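Local coordinates for protein geranylgeranyl pyrophosphate synthase (PDB 3LMD) that probably makes long-chain isoprenoid diphosphates as a magnesium-dependent prenyltransferase of the FPP/GGPP synthase family, at residues 77-82 and 203-208; 188-192 and 266-271; 234-239 and 316-321; 256-261 and 297-301; 271-275 and 307-313. All blocks are in the same frame, centred on the assembly; numbering follows the deposited sequence. Where two conformers were deposited one is given.

Overall arrangement
Followed from the N terminus, this all-helical chain illustrates how contacts far apart in sequence interlock. Interaction 1 opens on helix 77-86 and closes on helix 188-214. Before that closure, interaction 2 has opened at 188-192, so the two cross; it ends on helix 267-274. Interaction 3 starts within it, on helix 219-246, and reaches helix 309-328, enclosing interactions 4 and 5. Interaction 4, from 256-261 to helix 294-306, crosses both interaction 2 and interaction 5. Interaction 5 shares Tyr271 with interaction 2. Interaction 1 lies about 26 Å from interaction 2, centre to centre, yet it touches interaction 3 through Phe77 and Phe236.

Interaction 1: residues 77-82 and 203-208; sequences FRPMFA and LIASAG
Phe81 and Phe77 both reach from helix 77-86 to Ile204 on helix 188-214, converging on its CG2 methyl. Both rings swing out with CG opposite the backbone N (chi1 179° for Phe81). Phe77 presents its edge to the methyl, CE1 meeting Ile204 CG2 at 3.8 Å, and Phe81 CD2 touches the same carbon, so one methyl serves both rings. Phe81 turns its own edge to the carbonyl, with CE2 3.2 Å from Ile204 O, an oxygen that already accepts the helical bond from Gly208 N. Gly208 has no side chain, and the ring can approach to 3.4 Å, CE2 to Gly208 CA.

In Arg78 CG lies beside the backbone N instead (chi1 -63°), and the chain runs extended to NE, crossing Leu203 and Ile204 at about a right angle. CD and NE do the touching, CD 4.0 Å from Leu203 CD2. Further along, where Ala207 points its methyl at the helix carrying Ala82, small residues let the backbones close in: Ala207 CB sits 3.4 Å from Arg78 O, and Ala82 CA makes a CH...O contact of 3.3 Å with Ala207 O. The short segments accordingly approach to 8.1 Å between axes.

Arg78 and Pro79 end the GKRxRP motif of the family, and the Arg78 side chain is about 9 Å from that of Asp115, which binds calcium in a crystal structure of this protein, though no ion is bound to this chain. Cohesion rests on van der Waals packing and a single CH...O contact; the Arg78 guanidinium makes no hydrogen bond across it, and its side chain also packs on Val104 and His108.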
# COMPACT_ATOMS: atom_id res chain seq x y z
N PHE A 77 12.36 7.44 -16.47
CA PHE A 77 13.58 8.05 -15.91
C PHE A 77 14.16 7.33 -14.68
O PHE A 77 15.39 7.19 -14.54
CB PHE A 77 13.34 9.52 -15.53
CG PHE A 77 14.54 10.14 -14.89
CD1 PHE A 77 14.65 10.23 -13.51
CD2 PHE A 77 15.62 10.53 -15.67
CE1 PHE A 77 15.81 10.76 -12.91
CE2 PHE A 77 16.76 11.05 -15.08
CZ PHE A 77 16.86 11.16 -13.71
N ARG A 78 13.30 6.92 -13.76
CA ARG A 78 13.81 6.34 -12.50
C ARG A 78 14.58 5.03 -12.71
O ARG A 78 15.69 4.87 -12.15
CB ARG A 78 12.69 6.17 -11.49
CG ARG A 78 12.11 7.52 -11.09
CD ARG A 78 10.75 7.43 -10.36
NE ARG A 78 10.27 8.78 -10.08
CZ ARG A 78 9.69 9.56 -10.99
NH1 ARG A 78 9.47 9.10 -12.21
NH2 ARG A 78 9.27 10.79 -10.66
N PRO A 79 14.02 4.10 -13.51
CA PRO A 79 14.86 2.91 -13.76
C PRO A 79 16.11 3.24 -14.56
O PRO A 79 17.16 2.65 -14.31
CB PRO A 79 13.92 1.95 -14.51
CG PRO A 79 12.61 2.70 -14.76
CD PRO A 79 12.60 3.92 -13.90
N MET A 80 16.03 4.19 -15.50
CA MET A 80 17.22 4.57 -16.27
C MET A 80 18.31 5.08 -15.34
O MET A 80 19.49 4.74 -15.49
CB MET A 80 16.88 5.68 -17.31
CG MET A 80 18.08 6.01 -18.23
SD MET A 80 17.94 7.56 -19.22
CE MET A 80 18.47 8.77 -18.00
N PHE A 81 17.93 5.91 -14.37
CA PHE A 81 18.89 6.41 -13.38
C PHE A 81 19.49 5.27 -12.55
O PHE A 81 20.69 5.26 -12.30
CB PHE A 81 18.26 7.47 -12.47
CG PHE A 81 19.22 8.00 -11.41
CD1 PHE A 81 20.52 8.37 -11.76
CD2 PHE A 81 18.85 8.08 -10.09
CE1 PHE A 81 21.41 8.85 -10.78
CE2 PHE A 81 19.73 8.58 -9.11
CZ PHE A 81 20.99 8.95 -9.45
N ALA A 82 18.67 4.29 -12.15
CA ALA A 82 19.19 3.13 -11.41
C ALA A 82 20.24 2.35 -12.26
O ALA A 82 21.27 1.85 -11.73
CB ALA A 82 18.04 2.17 -11.03
N LEU A 203 12.52 9.21 -4.12
CA LEU A 203 12.44 8.01 -4.96
C LEU A 203 13.51 8.01 -6.05
O LEU A 203 14.01 6.95 -6.45
CB LEU A 203 11.06 7.85 -5.57
CG LEU A 203 10.74 6.54 -6.30
CD1 LEU A 203 10.97 5.27 -5.45
CD2 LEU A 203 9.24 6.65 -6.72
N ILE A 204 13.87 9.19 -6.54
CA ILE A 204 14.98 9.28 -7.50
C ILE A 204 16.29 8.96 -6.76
O ILE A 204 17.12 8.20 -7.27
CB ILE A 204 15.02 10.67 -8.17
CG1 ILE A 204 13.72 10.88 -8.96
CG2 ILE A 204 16.21 10.82 -9.11
CD1 ILE A 204 13.55 12.32 -9.43
N ALA A 205 16.45 9.49 -5.55
CA ALA A 205 17.57 9.15 -4.69
C ALA A 205 17.63 7.64 -4.49
O ALA A 205 18.72 7.04 -4.53
CB ALA A 205 17.47 9.87 -3.31
N SER A 206 16.47 7.02 -4.28
CA SER A 206 16.41 5.58 -4.08
C SER A 206 16.87 4.79 -5.30
O SER A 206 17.50 3.76 -5.17
CB SER A 206 14.96 5.16 -3.71
OG SER A 206 14.85 3.76 -3.69
N ALA A 207 16.48 5.22 -6.49
CA ALA A 207 16.94 4.60 -7.72
C ALA A 207 18.49 4.61 -7.78
O ALA A 207 19.09 3.60 -8.14
CB ALA A 207 16.38 5.31 -8.89
N GLY A 208 19.11 5.73 -7.42
CA GLY A 208 20.61 5.81 -7.44
C GLY A 208 21.19 4.86 -6.39
O GLY A 208 22.13 4.10 -6.65

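Interaction 2: residues 188-192 and 266-271; sequences PIEHY and TLPVLY
Tyr192 lays its ring flat against the start of helix 267-274, and the rest of this contact is arranged beside it. One ring face looks at Leu267 N, which stands off-centre above the plane and 3.6 Å from Tyr192 CE1. The Leu267 side chain crosses the tyrosine at about a right angle, bringing CB to 3.7 Å from Tyr192 CE2, and Thr266 CB borders the same ring.

Ile189 works differently, dividing its two branches among three partners. Its CG1 arm slides past Leu270 in the opposite direction, with CG1 3.7 Å from Leu270 CB, and ends at CD1, 3.7 Å from Tyr271 CD1. Its CG2, anti to the backbone N at the other side of CB, meets Leu267 CD1 at 3.8 Å. Leu270 in turn spreads its two methyls, CD1 at 3.5 Å from Pro188 O and CD2 against Pro188 CB.

The hydroxyl of Tyr192 is hydrogen-bonded to Asp241, so the ring is held at its far end as well as across its face. The two short segments run nearly antiparallel, at 169°, and their contact joins helices 188-214 and 267-274 of the all-helical isoprenoid synthase fold, in which Asp241 lies in the second aspartate-rich motif.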
# COMPACT_ATOMS: atom_id res chain seq x y z
N PRO A 188 5.89 28.86 4.26
CA PRO A 188 5.38 28.28 3.00
C PRO A 188 6.49 27.76 2.05
O PRO A 188 6.25 26.83 1.28
CB PRO A 188 4.62 29.45 2.35
CG PRO A 188 4.44 30.50 3.47
CD PRO A 188 5.52 30.28 4.44
N ILE A 189 7.68 28.34 2.11
CA ILE A 189 8.77 27.90 1.25
C ILE A 189 9.42 26.61 1.78
O ILE A 189 9.77 25.73 1.01
CB ILE A 189 9.82 29.01 1.06
CG1 ILE A 189 9.24 30.10 0.16
CG2 ILE A 189 11.12 28.42 0.45
CD1 ILE A 189 9.97 31.45 0.24
N GLU A 190 9.57 26.52 3.09
CA GLU A 190 9.97 25.26 3.76
C GLU A 190 8.96 24.14 3.47
O GLU A 190 9.35 22.99 3.24
CB GLU A 190 10.08 25.46 5.27
CG GLU A 190 11.21 26.39 5.68
CD GLU A 190 11.43 26.45 7.19
OE1 GLU A 190 10.62 25.86 7.94
OE2 GLU A 190 12.41 27.08 7.62
N HIS A 191 7.67 24.46 3.54
CA HIS A 191 6.63 23.49 3.21
C HIS A 191 6.79 22.98 1.78
O HIS A 191 6.78 21.78 1.53
CB HIS A 191 5.24 24.13 3.37
CG HIS A 191 4.11 23.26 2.91
ND1 HIS A 191 3.70 22.15 3.62
CD2 HIS A 191 3.31 23.33 1.82
CE1 HIS A 191 2.68 21.58 3.00
NE2 HIS A 191 2.42 22.29 1.90
N TYR A 192 6.91 23.91 0.84
CA TYR A 192 7.04 23.56 -0.56
C TYR A 192 8.26 22.68 -0.72
O TYR A 192 8.20 21.67 -1.39
CB TYR A 192 7.20 24.83 -1.41
CG TYR A 192 7.69 24.60 -2.83
CD1 TYR A 192 6.79 24.45 -3.88
CD2 TYR A 192 9.05 24.63 -3.13
CE1 TYR A 192 7.23 24.26 -5.18
CE2 TYR A 192 9.51 24.43 -4.42
CZ TYR A 192 8.60 24.27 -5.45
OH TYR A 192 9.03 24.09 -6.75
N THR A 266 3.78 27.78 -6.38
CA THR A 266 5.10 27.16 -6.34
C THR A 266 6.21 28.18 -6.00
O THR A 266 5.95 29.36 -5.82
CB THR A 266 5.37 26.50 -7.68
OG1 THR A 266 5.33 27.50 -8.70
CG2 THR A 266 4.25 25.45 -7.98
N LEU A 267 7.45 27.73 -5.95
CA LEU A 267 8.54 28.54 -5.42
C LEU A 267 8.64 29.98 -5.93
O LEU A 267 8.79 30.88 -5.13
CB LEU A 267 9.88 27.84 -5.68
CG LEU A 267 11.06 28.32 -4.86
CD1 LEU A 267 10.69 28.29 -3.36
CD2 LEU A 267 12.26 27.37 -5.16
N PRO A 268 8.61 30.20 -7.26
CA PRO A 268 8.73 31.62 -7.68
C PRO A 268 7.61 32.51 -7.12
O PRO A 268 7.82 33.69 -6.85
CB PRO A 268 8.59 31.56 -9.19
CG PRO A 268 8.80 30.10 -9.58
CD PRO A 268 8.44 29.29 -8.40
N VAL A 269 6.41 31.95 -7.01
CA VAL A 269 5.28 32.71 -6.50
C VAL A 269 5.46 32.98 -5.03
O VAL A 269 5.17 34.08 -4.56
CB VAL A 269 3.92 31.95 -6.70
CG1 VAL A 269 2.72 32.86 -6.26
CG2 VAL A 269 3.77 31.51 -8.12
N LEU A 270 5.95 31.99 -4.29
CA LEU A 270 6.14 32.15 -2.86
C LEU A 270 7.23 33.19 -2.58
O LEU A 270 7.12 33.97 -1.64
CB LEU A 270 6.53 30.83 -2.19
CG LEU A 270 5.45 29.73 -2.36
CD1 LEU A 270 5.99 28.36 -1.87
CD2 LEU A 270 4.20 30.15 -1.58
N TYR A 271 8.30 33.16 -3.35
CA TYR A 271 9.33 34.21 -3.20
C TYR A 271 8.76 35.62 -3.49
O TYR A 271 9.01 36.57 -2.72
CB TYR A 271 10.47 33.92 -4.16
CG TYR A 271 11.50 32.95 -3.62
CD1 TYR A 271 12.04 33.10 -2.34
CD2 TYR A 271 11.96 31.92 -4.40
CE1 TYR A 271 13.00 32.21 -1.87
CE2 TYR A 271 12.92 31.03 -3.93
CZ TYR A 271 13.43 31.18 -2.67
OH TYR A 271 14.39 30.29 -2.24

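Interaction 3: residues 234-239 and 316-321; sequences MIFQIV and EVYRYM
A Met-aromatic contact between Met234 and Tyr320 marks the place where helix 219-246 packs against helix 309-328, antiparallel at 164° for the short segments. Met234 CB stands almost exactly over the ring, 3.7 Å from the centroid of Tyr320 and 4° off the normal, a CH-pi contact. Met234 CG also lies over the ring, 3.7 Å from Tyr320 CE1; the bends beyond it bring SD to an oblique position, 5.1 Å from the centroid of the Tyr320 ring, and CE round to the hydroxyl end.

The opposite face of that ring carries the guanidinium carbon of Arg319, offset toward the rim. This group is fixed by Glu316 in a side-on, two-nitrogen salt bridge, NE to OE1 and NH1 to OE2, the Arg319 NH1 to Glu316 OE2 bond being 2.9 Å. The carboxylate oxygens lie in the guanidinium plane, though each is approached from above the carboxylate's own plane.

Within the all-helical isoprenoid synthase fold, this interface is lined beside the Met-Tyr pair by isoleucines and valines. Ile235 slides past Tyr320 in the opposite direction, CG1 meeting Tyr320 CB, and its CD1 continues to Met321. Ile238 spreads its branches: CD1 comes 4.0 Å from Tyr320 CE2, and CG2 presses on Val317 CG2 at 3.4 Å, tighter than usual. Val317 CG1 turns instead to Val239 CG2. Val348 of helix 335-349 also touches Val317, and Tyr192 touches Ile238.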
# COMPACT_ATOMS: atom_id res chain seq x y z
N MET A 234 14.94 17.65 -6.87
CA MET A 234 14.61 19.06 -6.57
C MET A 234 14.71 19.93 -7.82
O MET A 234 13.82 20.74 -8.10
CB MET A 234 15.53 19.62 -5.45
CG MET A 234 15.45 18.88 -4.08
SD MET A 234 13.79 18.96 -3.28
CE MET A 234 13.36 20.74 -3.66
N ILE A 235 15.80 19.79 -8.57
CA ILE A 235 16.00 20.55 -9.79
C ILE A 235 14.85 20.31 -10.77
O ILE A 235 14.28 21.27 -11.30
CB ILE A 235 17.34 20.21 -10.44
CG1 ILE A 235 18.49 20.70 -9.54
CG2 ILE A 235 17.45 20.78 -11.87
CD1 ILE A 235 19.88 20.14 -10.01
N PHE A 236 14.48 19.05 -10.99
CA PHE A 236 13.39 18.75 -11.96
C PHE A 236 12.11 19.51 -11.62
O PHE A 236 11.48 20.09 -12.49
CB PHE A 236 13.05 17.25 -11.99
CG PHE A 236 14.09 16.39 -12.69
CD1 PHE A 236 15.05 16.96 -13.50
CD2 PHE A 236 14.09 15.02 -12.55
CE1 PHE A 236 16.00 16.18 -14.15
CE2 PHE A 236 15.04 14.23 -13.20
CZ PHE A 236 15.99 14.82 -14.00
N GLN A 237 11.71 19.45 -10.35
CA GLN A 237 10.42 20.01 -9.95
C GLN A 237 10.46 21.56 -9.95
O GLN A 237 9.50 22.19 -10.36
CB GLN A 237 10.02 19.51 -8.57
CG GLN A 237 8.59 19.94 -8.20
CD GLN A 237 7.58 19.36 -9.18
OE1 GLN A 237 7.40 18.15 -9.23
NE2 GLN A 237 6.96 20.21 -10.01
N ILE A 238 11.53 22.16 -9.44
CA ILE A 238 11.58 23.61 -9.44
C ILE A 238 11.64 24.14 -10.88
O ILE A 238 10.97 25.13 -11.22
CB ILE A 238 12.78 24.16 -8.62
CG1 ILE A 238 12.65 23.70 -7.15
CG2 ILE A 238 12.75 25.73 -8.68
CD1 ILE A 238 13.86 23.93 -6.32
N VAL A 239 12.42 23.49 -11.73
CA VAL A 239 12.53 23.93 -13.11
C VAL A 239 11.14 23.83 -13.78
O VAL A 239 10.72 24.76 -14.48
CB VAL A 239 13.63 23.13 -13.91
CG1 VAL A 239 13.44 23.34 -15.42
CG2 VAL A 239 15.06 23.59 -13.51
N GLU A 316 17.79 29.18 -6.43
CA GLU A 316 17.61 27.93 -5.64
C GLU A 316 17.94 26.70 -6.50
O GLU A 316 18.62 25.77 -6.06
CB GLU A 316 16.19 27.89 -5.07
CG GLU A 316 15.91 26.73 -4.14
CD GLU A 316 16.54 26.90 -2.76
OE1 GLU A 316 17.46 27.72 -2.60
OE2 GLU A 316 16.11 26.18 -1.85
N VAL A 317 17.50 26.71 -7.76
CA VAL A 317 17.94 25.69 -8.73
C VAL A 317 19.47 25.60 -8.81
O VAL A 317 20.06 24.50 -8.81
CB VAL A 317 17.38 25.94 -10.14
CG1 VAL A 317 18.03 24.99 -11.18
CG2 VAL A 317 15.85 25.73 -10.15
N TYR A 318 20.13 26.75 -8.85
CA TYR A 318 21.59 26.75 -8.96
C TYR A 318 22.25 26.16 -7.73
O TYR A 318 23.31 25.54 -7.82
CB TYR A 318 22.14 28.16 -9.17
CG TYR A 318 21.77 28.78 -10.50
CD1 TYR A 318 21.57 28.00 -11.63
CD2 TYR A 318 21.68 30.17 -10.63
CE1 TYR A 318 21.26 28.57 -12.85
CE2 TYR A 318 21.38 30.75 -11.85
CZ TYR A 318 21.17 29.96 -12.96
OH TYR A 318 20.87 30.56 -14.17
N ARG A 319 21.64 26.41 -6.57
CA ARG A 319 22.15 25.90 -5.32
C ARG A 319 22.06 24.36 -5.29
O ARG A 319 23.00 23.68 -4.85
CB ARG A 319 21.34 26.51 -4.16
CG ARG A 319 21.82 26.10 -2.77
CD ARG A 319 21.06 26.80 -1.65
NE ARG A 319 19.73 26.24 -1.44
CZ ARG A 319 19.48 25.09 -0.81
NH1 ARG A 319 18.23 24.69 -0.64
NH2 ARG A 319 20.48 24.36 -0.32
N TYR A 320 20.95 23.80 -5.77
CA TYR A 320 20.84 22.33 -5.91
C TYR A 320 21.79 21.79 -6.97
O TYR A 320 22.29 20.69 -6.84
CB TYR A 320 19.41 21.92 -6.22
CG TYR A 320 18.56 22.03 -4.99
CD1 TYR A 320 18.77 21.18 -3.90
CD2 TYR A 320 17.53 22.96 -4.90
CE1 TYR A 320 18.00 21.27 -2.73
CE2 TYR A 320 16.74 23.05 -3.75
CZ TYR A 320 16.98 22.21 -2.67
OH TYR A 320 16.20 22.26 -1.52
N MET A 321 22.04 22.58 -8.01
CA MET A 321 22.97 22.14 -9.07
C MET A 321 24.37 22.09 -8.48
O MET A 321 25.13 21.18 -8.82
CB MET A 321 22.94 23.07 -10.32
CG MET A 321 23.79 22.56 -11.57
SD MET A 321 23.21 20.97 -12.31
CE MET A 321 24.64 19.91 -12.10

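Interaction 4: residues 256-261 and 297-301; sequences PGTDLR and VNHVL
Leu260 and Leu301 meet at their branch ends, where CD1 of Leu260 lies 3.6 Å from CD2 of Leu301 as the two chains pass at a slant. The same Leu260 methyl also reaches Val300 CG1, at 4.0 Å. The backbone also enters the contact directly: Pro256 O is 3.7 Å from Leu301 CD1, and Gly257 CA is 4.1 Å from Leu301 CD2, so the second leucine is flanked by main chain as well as by Leu260.

Val297 is met by Arg261, whose chain leaves with CG beside its own backbone N (chi1 -53°) and then runs extended across the valine at about a right angle. Arg261 CG comes to 3.8 Å from Val297 CG2, and the same methyl sits over one face of the guanidinium, shifted toward its rim. An aliphatic methyl thus covers a charged plane, while Arg261 NH1 has a long, weak ion pair with Asp294.

Behind this first shell, Gly257 stands at the N-cap position of helix 258-262 with a positive phi of 69°. That helix start is held by Asp244, which accepts a hydrogen bond from Asp259 N. On the other side, Leu301 immediately precedes Glu302, which binds calcium in a crystal structure of this protein, though not in this chain. Val300 packs on Leu283 and Ile286 of helix 278-286, and Leu301 on Ile245 of helix 219-246, placing the short helix 258-262 and helix 294-306 at the margin of the bundle.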
# COMPACT_ATOMS: atom_id res chain seq x y z
N PRO A 256 0.86 29.37 -19.82
CA PRO A 256 -0.45 29.10 -19.27
C PRO A 256 -0.65 29.50 -17.79
O PRO A 256 -1.65 30.15 -17.48
CB PRO A 256 -0.59 27.59 -19.46
CG PRO A 256 0.12 27.34 -20.79
CD PRO A 256 1.15 28.47 -20.95
N GLY A 257 0.25 29.12 -16.90
CA GLY A 257 0.05 29.34 -15.46
C GLY A 257 -1.06 28.49 -14.84
O GLY A 257 -1.92 28.98 -14.09
N THR A 258 -1.04 27.19 -15.12
CA THR A 258 -2.13 26.31 -14.68
C THR A 258 -2.12 26.00 -13.16
O THR A 258 -3.18 25.78 -12.57
CB THR A 258 -2.20 25.03 -15.55
OG1 THR A 258 -1.19 24.10 -15.15
CG2 THR A 258 -1.99 25.38 -17.03
N ASP A 259 -0.94 26.00 -12.53
CA ASP A 259 -0.85 25.85 -11.06
C ASP A 259 -1.62 26.98 -10.34
O ASP A 259 -2.34 26.75 -9.36
CB ASP A 259 0.61 25.86 -10.58
CG ASP A 259 1.38 24.60 -10.94
OD1 ASP A 259 0.78 23.51 -10.90
OD2 ASP A 259 2.61 24.68 -11.24
N LEU A 260 -1.44 28.20 -10.82
CA LEU A 260 -2.10 29.35 -10.20
C LEU A 260 -3.61 29.18 -10.08
O LEU A 260 -4.18 29.40 -9.01
CB LEU A 260 -1.80 30.63 -10.99
CG LEU A 260 -0.38 31.13 -10.81
CD1 LEU A 260 -0.06 32.21 -11.84
CD2 LEU A 260 -0.21 31.64 -9.39
N ARG A 261 -4.25 28.79 -11.18
CA ARG A 261 -5.70 28.58 -11.20
C ARG A 261 -6.16 27.64 -10.08
O ARG A 261 -7.19 27.87 -9.44
CB ARG A 261 -6.14 28.04 -12.57
CG ARG A 261 -5.66 28.89 -13.74
CD ARG A 261 -6.19 28.38 -15.08
NE ARG A 261 -5.72 29.16 -16.22
CZ ARG A 261 -6.40 30.17 -16.78
NH1 ARG A 261 -7.58 30.54 -16.29
NH2 ARG A 261 -5.89 30.82 -17.82
N VAL A 297 -5.71 35.73 -13.62
CA VAL A 297 -4.55 34.88 -13.84
C VAL A 297 -3.49 35.61 -14.66
O VAL A 297 -2.32 35.67 -14.26
CB VAL A 297 -4.92 33.55 -14.55
CG1 VAL A 297 -3.68 32.87 -15.09
CG2 VAL A 297 -5.67 32.64 -13.59
N ASN A 298 -3.91 36.16 -15.79
CA ASN A 298 -3.03 36.92 -16.65
C ASN A 298 -2.35 38.10 -15.91
O ASN A 298 -1.18 38.39 -16.13
CB ASN A 298 -3.81 37.44 -17.86
CG ASN A 298 -2.92 38.10 -18.89
OD1 ASN A 298 -1.98 37.48 -19.40
ND2 ASN A 298 -3.21 39.35 -19.22
N HIS A 299 -3.11 38.77 -15.05
CA HIS A 299 -2.59 39.92 -14.34
C HIS A 299 -1.53 39.44 -13.33
O HIS A 299 -0.46 40.03 -13.22
CB HIS A 299 -3.73 40.68 -13.64
CG HIS A 299 -3.28 41.88 -12.87
ND1 HIS A 299 -2.49 42.87 -13.42
CD2 HIS A 299 -3.51 42.26 -11.59
CE1 HIS A 299 -2.25 43.80 -12.51
NE2 HIS A 299 -2.85 43.45 -11.39
N VAL A 300 -1.83 38.36 -12.62
CA VAL A 300 -0.86 37.74 -11.72
C VAL A 300 0.43 37.31 -12.44
O VAL A 300 1.53 37.61 -11.97
CB VAL A 300 -1.46 36.56 -10.96
CG1 VAL A 300 -0.37 35.85 -10.12
CG2 VAL A 300 -2.59 37.05 -10.08
N LEU A 301 0.29 36.62 -13.56
CA LEU A 301 1.46 36.25 -14.36
C LEU A 301 2.27 37.47 -14.78
O LEU A 301 3.49 37.42 -14.87
CB LEU A 301 1.04 35.46 -15.62
CG LEU A 301 0.48 34.05 -15.40
CD1 LEU A 301 -0.17 33.50 -16.68
CD2 LEU A 301 1.56 33.09 -14.89

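Interaction 5: residues 271-275 and 307-313; sequences YALRE and SGGRQAA
Glu275 and Ser307 meet where an ST turn leads into helix 309-328, facing the end of helix 267-274 in the all-helical isoprenoid synthase fold. Polar contacts come first. Glu275 OE2 accepts a hydrogen bond of 2.6 Å from Gly308 N, using its syn lone pair, with an angle of 152° at the hydrogen. The extended chain of Glu275 beyond CG carries the carboxylate across to this point, and its other oxygen, OE1, is bonded to Thr277 OG1. Gly308 occupies the N-cap position, so a carboxylate here would probably interact favourably with the positive end of the helix dipole. Ser307 OG closes the ST turn by accepting from Gly309 N at 3.0 Å. Its chi1 of 75° brings the oxygen between the backbone N and the carbonyl carbon, where Gly309 N can bond to it, and Leu304 O is a further hydrogen-bonding partner of this hydroxyl.

Van der Waals contacts form the second group. Ala272 CB lies 3.5 Å from Ser307 OG. Tyr271, which meets Ile189 elsewhere on its ring, offers one face to Ala312: the methyl stands off-centre above the plane, in a CH-pi contact, with Ala312 CB 3.4 Å from Tyr271 CD2. Tyr271 CB approaches Gly309 CA at 4.2 Å. Gly309, having no side chain, lets the helices come together, Ala272 CA and Gly309 CA being 4.6 Å apart.

A water completes the contact: it donates to Ala312 O at 2.6 Å and has only a weak bond to Tyr271 OH at 3.4 Å.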
# COMPACT_ATOMS: atom_id res chain seq x y z
N TYR A 271 8.30 33.16 -3.35
CA TYR A 271 9.33 34.21 -3.20
C TYR A 271 8.76 35.62 -3.49
O TYR A 271 9.01 36.57 -2.72
CB TYR A 271 10.47 33.92 -4.16
CG TYR A 271 11.50 32.95 -3.62
CD1 TYR A 271 12.04 33.10 -2.34
CD2 TYR A 271 11.96 31.92 -4.40
CE1 TYR A 271 13.00 32.21 -1.87
CE2 TYR A 271 12.92 31.03 -3.93
CZ TYR A 271 13.43 31.18 -2.67
OH TYR A 271 14.39 30.29 -2.24
N ALA A 272 7.98 35.74 -4.56
CA ALA A 272 7.39 37.04 -4.95
C ALA A 272 6.45 37.54 -3.86
O ALA A 272 6.45 38.72 -3.52
CB ALA A 272 6.66 36.94 -6.30
N LEU A 273 5.67 36.63 -3.29
CA LEU A 273 4.76 36.97 -2.16
C LEU A 273 5.45 37.51 -0.90
O LEU A 273 4.79 38.10 -0.03
CB LEU A 273 3.91 35.73 -1.76
CG LEU A 273 2.75 35.44 -2.69
CD1 LEU A 273 2.18 34.01 -2.43
CD2 LEU A 273 1.66 36.51 -2.54
N ARG A 274 6.75 37.27 -0.79
CA ARG A 274 7.55 37.66 0.38
C ARG A 274 8.09 39.10 0.19
O ARG A 274 8.52 39.72 1.14
CB ARG A 274 8.71 36.67 0.53
CG ARG A 274 9.47 36.67 1.86
CD ARG A 274 10.61 35.62 1.86
NE ARG A 274 11.65 35.97 0.89
CZ ARG A 274 12.76 35.26 0.65
NH1 ARG A 274 13.02 34.13 1.30
NH2 ARG A 274 13.62 35.72 -0.25
N GLU A 275 8.06 39.60 -1.03
CA GLU A 275 8.78 40.87 -1.32
C GLU A 275 8.14 42.08 -0.71
O GLU A 275 6.91 42.24 -0.75
CB GLU A 275 8.87 41.10 -2.83
CG GLU A 275 9.74 40.13 -3.57
CD GLU A 275 9.71 40.45 -5.08
OE1 GLU A 275 9.21 41.54 -5.48
OE2 GLU A 275 10.18 39.62 -5.83
N SER A 307 8.35 40.78 -10.80
CA SER A 307 8.84 40.57 -9.43
C SER A 307 10.24 39.96 -9.52
O SER A 307 10.76 39.77 -10.60
CB SER A 307 7.94 39.58 -8.66
OG SER A 307 8.22 38.25 -9.13
N GLY A 308 10.82 39.63 -8.36
CA GLY A 308 12.13 38.99 -8.35
C GLY A 308 11.99 37.48 -8.16
O GLY A 308 12.98 36.78 -7.86
N GLY A 309 10.77 36.98 -8.33
CA GLY A 309 10.47 35.57 -7.99
C GLY A 309 11.14 34.56 -8.89
O GLY A 309 11.60 33.50 -8.44
N ARG A 310 11.22 34.88 -10.19
CA ARG A 310 11.87 33.96 -11.12
C ARG A 310 13.34 33.80 -10.76
O ARG A 310 13.86 32.68 -10.68
CB ARG A 310 11.72 34.42 -12.57
CG ARG A 310 12.37 33.41 -13.56
CD ARG A 310 12.28 33.90 -15.00
NE ARG A 310 12.42 32.76 -15.90
CZ ARG A 310 13.60 32.29 -16.31
NH1 ARG A 310 13.67 31.24 -17.12
NH2 ARG A 310 14.72 32.91 -15.92
N GLN A 311 14.03 34.92 -10.51
CA GLN A 311 15.46 34.79 -10.26
C GLN A 311 15.73 34.12 -8.91
O GLN A 311 16.71 33.41 -8.74
CB GLN A 311 16.18 36.15 -10.32
CG GLN A 311 17.69 35.98 -10.19
CD GLN A 311 18.26 35.29 -11.41
OE1 GLN A 311 17.85 35.56 -12.52
NE2 GLN A 311 19.16 34.33 -11.20
N ALA A 312 14.87 34.38 -7.94
CA ALA A 312 15.03 33.75 -6.63
C ALA A 312 14.87 32.20 -6.75
O ALA A 312 15.60 31.43 -6.11
CB ALA A 312 13.98 34.32 -5.66
N ALA A 313 13.89 31.77 -7.53
CA ALA A 313 13.69 30.32 -7.75
C ALA A 313 14.85 29.74 -8.54
O ALA A 313 15.31 28.64 -8.26
CB ALA A 313 12.34 30.05 -8.52
O HOH W 1 16.81 31.98 -3.88